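PDB 4H3T: CRISPR-associated protein, Cse1 family from Acidimicrobium ferrooxidans, which probably serves as the large subunit of a type I-E Cascade complex, the RNA-guided surveillance machinery with which CRISPR systems recognise invading DNA. Local coordinates for residues D233-R246 with D252-R264. The protein carries 1 engineered substitution. Sequence-based numbering, arbitrary orientation.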
loop_
_atom_site.group_PDB
_atom_site.type_symbol
_atom_site.label_atom_id
_atom_site.label_comp_id
_atom_site.label_asym_id
_atom_site.label_seq_id
_atom_site.Cartn_x
_atom_site.Cartn_y
_atom_site.Cartn_z
ATOM N N ASP A 233 7.530 -3.026 24.237
ATOM C CA ASP A 233 7.479 -2.290 22.949
ATOM C C ASP A 233 6.366 -1.250 23.029
ATOM O O ASP A 233 5.208 -1.598 22.950
ATOM C CB ASP A 233 7.271 -3.282 21.800
ATOM C CG ASP A 233 6.849 -2.645 20.493
ATOM O OD1 ASP A 233 7.367 -1.543 20.164
ATOM O OD2 ASP A 233 6.003 -3.240 19.801
ATOM N N VAL A 234 6.716 0.020 23.253
ATOM C CA VAL A 234 5.702 1.029 23.492
ATOM C C VAL A 234 5.652 2.087 22.349
ATOM O O VAL A 234 6.641 2.428 21.728
ATOM C CB VAL A 234 5.839 1.678 24.912
ATOM C CG1 VAL A 234 5.840 0.604 26.004
ATOM C CG2 VAL A 234 7.065 2.566 25.044
ATOM N N PRO A 235 4.473 2.644 22.128
ATOM C CA PRO A 235 4.322 3.649 21.070
ATOM C C PRO A 235 4.851 5.022 21.496
ATOM O O PRO A 235 5.122 5.255 22.672
ATOM C CB PRO A 235 2.813 3.665 20.844
ATOM C CG PRO A 235 2.252 3.316 22.149
ATOM C CD PRO A 235 3.164 2.340 22.751
ATOM N N ALA A 236 4.921 5.927 20.536
ATOM C CA ALA A 236 5.499 7.249 20.698
ATOM C C ALA A 236 4.881 8.060 21.858
ATOM O O ALA A 236 5.629 8.747 22.563
ATOM C CB ALA A 236 5.410 8.033 19.402
ATOM N N TRP A 237 3.569 7.975 22.038
ATOM C CA TRP A 237 2.852 8.724 23.090
ATOM C C TRP A 237 3.074 8.141 24.477
ATOM O O TRP A 237 2.713 8.811 25.414
ATOM C CB TRP A 237 1.337 8.851 22.819
ATOM C CG TRP A 237 0.643 7.553 22.710
ATOM C CD1 TRP A 237 0.300 6.698 23.725
ATOM C CD2 TRP A 237 0.361 6.870 21.490
ATOM N NE1 TRP A 237 -0.306 5.597 23.212
ATOM C CE2 TRP A 237 -0.227 5.642 21.832
ATOM C CE3 TRP A 237 0.492 7.206 20.139
ATOM C CZ2 TRP A 237 -0.637 4.730 20.870
ATOM C CZ3 TRP A 237 0.088 6.292 19.190
ATOM C CH2 TRP A 237 -0.533 5.095 19.569
ATOM N N GLU A 238 3.700 6.957 24.636
ATOM C CA GLU A 238 4.094 6.436 25.941
ATOM C C GLU A 238 5.520 6.776 26.188
ATOM O O GLU A 238 5.975 6.627 27.282
ATOM C CB GLU A 238 3.896 4.909 26.052
ATOM C CG GLU A 238 2.429 4.525 26.013
ATOM C CD GLU A 238 2.194 3.085 26.380
ATOM O OE1 GLU A 238 2.955 2.541 27.203
ATOM O OE2 GLU A 238 1.246 2.489 25.830
ATOM N N ARG A 239 6.262 7.198 25.173
ATOM C CA ARG A 239 7.675 7.548 25.365
ATOM C C ARG A 239 7.786 9.030 25.766
ATOM O O ARG A 239 6.827 9.801 25.673
ATOM C CB ARG A 239 8.437 7.225 24.053
ATOM C CG ARG A 239 8.342 5.741 23.701
ATOM C CD ARG A 239 8.588 5.434 22.194
ATOM N NE ARG A 239 9.957 4.978 22.026
ATOM C CZ ARG A 239 10.372 3.718 22.061
ATOM N NH1 ARG A 239 11.658 3.438 21.946
ATOM N NH2 ARG A 239 9.500 2.726 22.167
ATOM N N ASP A 240 8.933 9.408 26.247
ATOM C CA ASP A 240 9.196 10.810 26.517
ATOM C C ASP A 240 8.996 11.632 25.231
ATOM O O ASP A 240 9.396 11.169 24.145
ATOM C CB ASP A 240 10.630 11.027 26.968
ATOM C CG ASP A 240 10.972 10.461 28.325
ATOM O OD1 ASP A 240 10.037 10.229 29.124
ATOM O OD2 ASP A 240 12.163 10.217 28.569
ATOM N N PRO A 241 8.389 12.805 25.349
ATOM C CA PRO A 241 8.225 13.651 24.172
ATOM C C PRO A 241 9.582 13.987 23.556
ATOM O O PRO A 241 10.573 14.141 24.270
ATOM C CB PRO A 241 7.538 14.926 24.717
ATOM C CG PRO A 241 7.695 14.847 26.185
ATOM C CD PRO A 241 7.868 13.453 26.573
ATOM N N LEU A 242 9.595 14.176 22.255
ATOM C CA LEU A 242 10.819 14.480 21.520
ATOM C C LEU A 242 11.082 16.006 21.379
ATOM O O LEU A 242 10.261 16.845 21.717
ATOM C CB LEU A 242 10.731 13.801 20.154
ATOM C CG LEU A 242 10.569 12.269 20.242
ATOM C CD1 LEU A 242 10.479 11.625 18.903
ATOM C CD2 LEU A 242 11.714 11.617 21.014
ATOM N N GLY A 243 12.302 16.319 21.019
ATOM C CA GLY A 243 12.774 17.676 20.835
ATOM C C GLY A 243 13.169 17.880 19.373
ATOM O O GLY A 243 12.905 17.017 18.538
ATOM N N PRO A 244 13.911 18.971 19.077
ATOM C CA PRO A 244 14.375 19.220 17.697
ATOM C C PRO A 244 15.476 18.287 17.175
ATOM O O PRO A 244 15.672 18.223 15.972
ATOM C CB PRO A 244 14.880 20.658 17.748
ATOM C CG PRO A 244 15.231 20.896 19.178
ATOM C CD PRO A 244 14.309 20.050 19.999
ATOM N N THR A 245 16.157 17.534 18.049
ATOM C CA THR A 245 17.232 16.628 17.662
ATOM C C THR A 245 16.603 15.344 17.115
ATOM O O THR A 245 15.464 15.005 17.466
ATOM C CB THR A 245 18.154 16.383 18.825
ATOM O OG1 THR A 245 17.388 15.762 19.842
ATOM C CG2 THR A 245 18.776 17.672 19.350
ATOM N N ARG A 246 17.350 14.638 16.270
ATOM C CA ARG A 246 16.873 13.387 15.654
ATOM C C ARG A 246 18.016 12.398 15.512
ATOM O O ARG A 246 19.192 12.761 15.582
ATOM C CB ARG A 246 16.238 13.691 14.290
ATOM C CG ARG A 246 17.250 14.049 13.180
ATOM C CD ARG A 246 16.627 14.868 12.086
ATOM N NE ARG A 246 17.469 14.946 10.887
ATOM C CZ ARG A 246 17.524 14.080 9.887
ATOM N NH1 ARG A 246 18.325 14.303 8.862
ATOM N NH2 ARG A 246 16.749 12.988 9.888
ATOM N N ASP A 252 12.034 -0.753 18.469
ATOM C CA ASP A 252 11.986 -1.777 19.511
ATOM C C ASP A 252 11.001 -2.891 19.175
ATOM O O ASP A 252 11.053 -3.966 19.740
ATOM C CB ASP A 252 11.585 -1.145 20.842
ATOM C CG ASP A 252 12.585 -0.120 21.355
ATOM O OD1 ASP A 252 13.779 -0.164 20.913
ATOM O OD2 ASP A 252 12.177 0.753 22.158
ATOM N N GLY A 253 10.046 -2.563 18.343
ATOM C CA GLY A 253 8.980 -3.459 17.930
ATOM C C GLY A 253 7.947 -2.707 17.116
ATOM O O GLY A 253 8.144 -1.525 16.731
ATOM N N VAL A 254 6.810 -3.358 16.911
ATOM C CA VAL A 254 5.761 -2.790 16.061
ATOM C C VAL A 254 5.083 -1.572 16.629
ATOM O O VAL A 254 4.729 -0.696 15.843
ATOM C CB VAL A 254 4.673 -3.788 15.631
ATOM C CG1 VAL A 254 5.207 -4.729 14.559
ATOM C CG2 VAL A 254 4.089 -4.559 16.815
ATOM N N CYS A 255 4.859 -1.492 17.945
ATOM C CA CYS A 255 4.211 -0.291 18.517
ATOM C C CYS A 255 5.060 0.930 18.298
ATOM O O CYS A 255 4.505 1.992 18.043
ATOM C CB CYS A 255 3.878 -0.431 19.983
ATOM S SG CYS A 255 2.705 -1.763 20.346
ATOM N N ASP A 256 6.395 0.781 18.439
ATOM C CA ASP A 256 7.373 1.849 18.218
ATOM C C ASP A 256 7.363 2.213 16.693
ATOM O O ASP A 256 7.108 3.354 16.322
ATOM C CB ASP A 256 8.747 1.338 18.708
ATOM C CG ASP A 256 9.883 2.305 18.665
ATOM O OD1 ASP A 256 9.620 3.540 18.623
ATOM O OD2 ASP A 256 11.055 1.838 18.664
ATOM N N LEU A 257 7.483 1.213 15.823
ATOM C CA LEU A 257 7.563 1.448 14.391
ATOM C C LEU A 257 6.294 2.017 13.810
ATOM O O LEU A 257 6.353 2.968 13.030
ATOM C CB LEU A 257 7.930 0.192 13.643
ATOM C CG LEU A 257 8.102 0.310 12.097
ATOM C CD1 LEU A 257 9.121 1.410 11.704
ATOM C CD2 LEU A 257 8.501 -1.054 11.558
ATOM N N PHE A 258 5.165 1.445 14.187
ATOM C CA PHE A 258 3.876 1.913 13.734
ATOM C C PHE A 258 3.521 3.385 14.152
ATOM O O PHE A 258 2.595 3.920 13.596
ATOM C CB PHE A 258 2.778 0.993 14.200
ATOM C CG PHE A 258 2.694 -0.391 13.580
ATOM C CD1 PHE A 258 3.625 -0.819 12.641
ATOM C CD2 PHE A 258 1.690 -1.253 13.939
ATOM C CE1 PHE A 258 3.558 -2.130 12.104
ATOM C CE2 PHE A 258 1.648 -2.566 13.460
ATOM C CZ PHE A 258 2.502 -2.950 12.442
ATOM N N THR A 259 4.230 3.994 15.126
ATOM C CA THR A 259 3.990 5.350 15.568
ATOM C C THR A 259 5.245 6.200 15.423
ATOM O O THR A 259 5.402 7.196 16.117
ATOM C CB THR A 259 3.529 5.290 17.017
ATOM O OG1 THR A 259 4.559 4.730 17.859
ATOM C CG2 THR A 259 2.247 4.508 17.172
ATOM N N TRP A 260 6.123 5.825 14.494
ATOM C CA TRP A 260 7.439 6.428 14.365
ATOM C C TRP A 260 7.380 7.920 14.134
ATOM O O TRP A 260 6.696 8.372 13.219
ATOM C CB TRP A 260 8.195 5.757 13.185
ATOM C CG TRP A 260 9.662 5.989 13.194
ATOM C CD1 TRP A 260 10.370 6.813 12.374
ATOM C CD2 TRP A 260 10.614 5.325 14.024
ATOM N NE1 TRP A 260 11.713 6.681 12.624
ATOM C CE2 TRP A 260 11.894 5.769 13.632
ATOM C CE3 TRP A 260 10.524 4.321 14.989
ATOM C CZ2 TRP A 260 13.063 5.219 14.156
ATOM C CZ3 TRP A 260 11.686 3.774 15.497
ATOM C CH2 TRP A 260 12.937 4.246 15.106
ATOM N N GLN A 261 8.097 8.665 14.943
ATOM C CA GLN A 261 8.251 10.100 14.764
ATOM C C GLN A 261 9.331 10.337 13.737
ATOM O O GLN A 261 10.444 10.809 14.044
ATOM C CB GLN A 261 8.529 10.779 16.116
ATOM C CG GLN A 261 7.473 10.461 17.170
ATOM C CD GLN A 261 6.128 11.028 16.818
ATOM O OE1 GLN A 261 5.874 12.207 16.985
ATOM N NE2 GLN A 261 5.274 10.213 16.267
ATOM N N GLY A 262 8.925 10.190 12.473
ATOM C CA GLY A 262 9.801 10.412 11.326
ATOM C C GLY A 262 10.032 11.871 11.006
ATOM O O GLY A 262 10.926 12.201 10.228
ATOM N N ARG A 263 9.202 12.748 11.571
ATOM C CA ARG A 263 9.315 14.195 11.433
ATOM C C ARG A 263 9.266 14.848 12.838
ATOM O O ARG A 263 9.175 14.155 13.859
ATOM C CB ARG A 263 8.185 14.736 10.505
ATOM C CG ARG A 263 8.253 14.187 9.039
ATOM C CD ARG A 263 9.378 14.821 8.334
ATOM N NE ARG A 263 9.544 14.384 6.933
ATOM C CZ ARG A 263 10.288 13.364 6.507
ATOM N NH1 ARG A 263 10.890 12.560 7.371
ATOM N NH2 ARG A 263 10.425 13.136 5.215
ATOM N N ARG A 264 9.531 16.136 12.856
ATOM C CA ARG A 264 9.381 17.027 13.983
ATOM C C ARG A 264 8.401 18.105 13.516
ATOM O O ARG A 264 8.695 18.901 12.596
ATOM C CB ARG A 264 10.703 17.610 14.466
ATOM C CG ARG A 264 11.643 16.567 15.049
ATOM C CD ARG A 264 11.089 15.814 16.260
ATOM N NE ARG A 264 12.106 14.906 16.779
ATOM C CZ ARG A 264 12.271 13.642 16.452
ATOM N NH1 ARG A 264 11.384 13.027 15.689
ATOM N NH2 ARG A 264 13.277 12.940 16.976
#
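The Arg264 guanidinium lies between Leu242 CD1, 3.4 Å above one face, and Arg246 CB over the opposite face; at its edges sit backbone carbonyls. Arg239 is held differently: Asp256 OD1 lies 3.5 Å over the centre of one guanidinium face, the carboxylate stacked nearly parallel, while Asp252 OD2 meets Arg239 NH1 at the edge, 2.7 Å away. Its NH2 also binds Val234 O. The Trp237 ring carries Pro235 CG over one face, and Thr259 CG2 approaches it obliquely. Arg264 NE donates to Gly243 O at 2.9 Å, almost in line with that carbonyl, NH2 reaches Thr245 O weakly, and NH1 holds Gln261 O and Arg263 O. The chain bends at chi2 (-60°), turning its edge to the carbonyls of Gly243 and Thr245. A leucine here would probably leave both carbonyls without these donors and the loop less firmly tied. Asp233 accepts two bonds from first-turn amides of helix 254-257, Cys255 N to OD2 (2.8 Å) and Asp256 N to OD1 (3.1 Å); Gly253 is the N-cap. Thr259 OG1 donates to Cys255 O and accepts a bond from Ala236 N, 3.0 Å away. The Arg239-Asp252-Asp256 salt-bridge network and Arg264 thus tie the loop leading to strand 248-249 onto the short helix and the start of strand 263-272. Helix 52-68 packs on Val234, Trp237 and Val254; strand 275-289 pairs with strand 263-272, and its Asp287 salt-bridges Arg264.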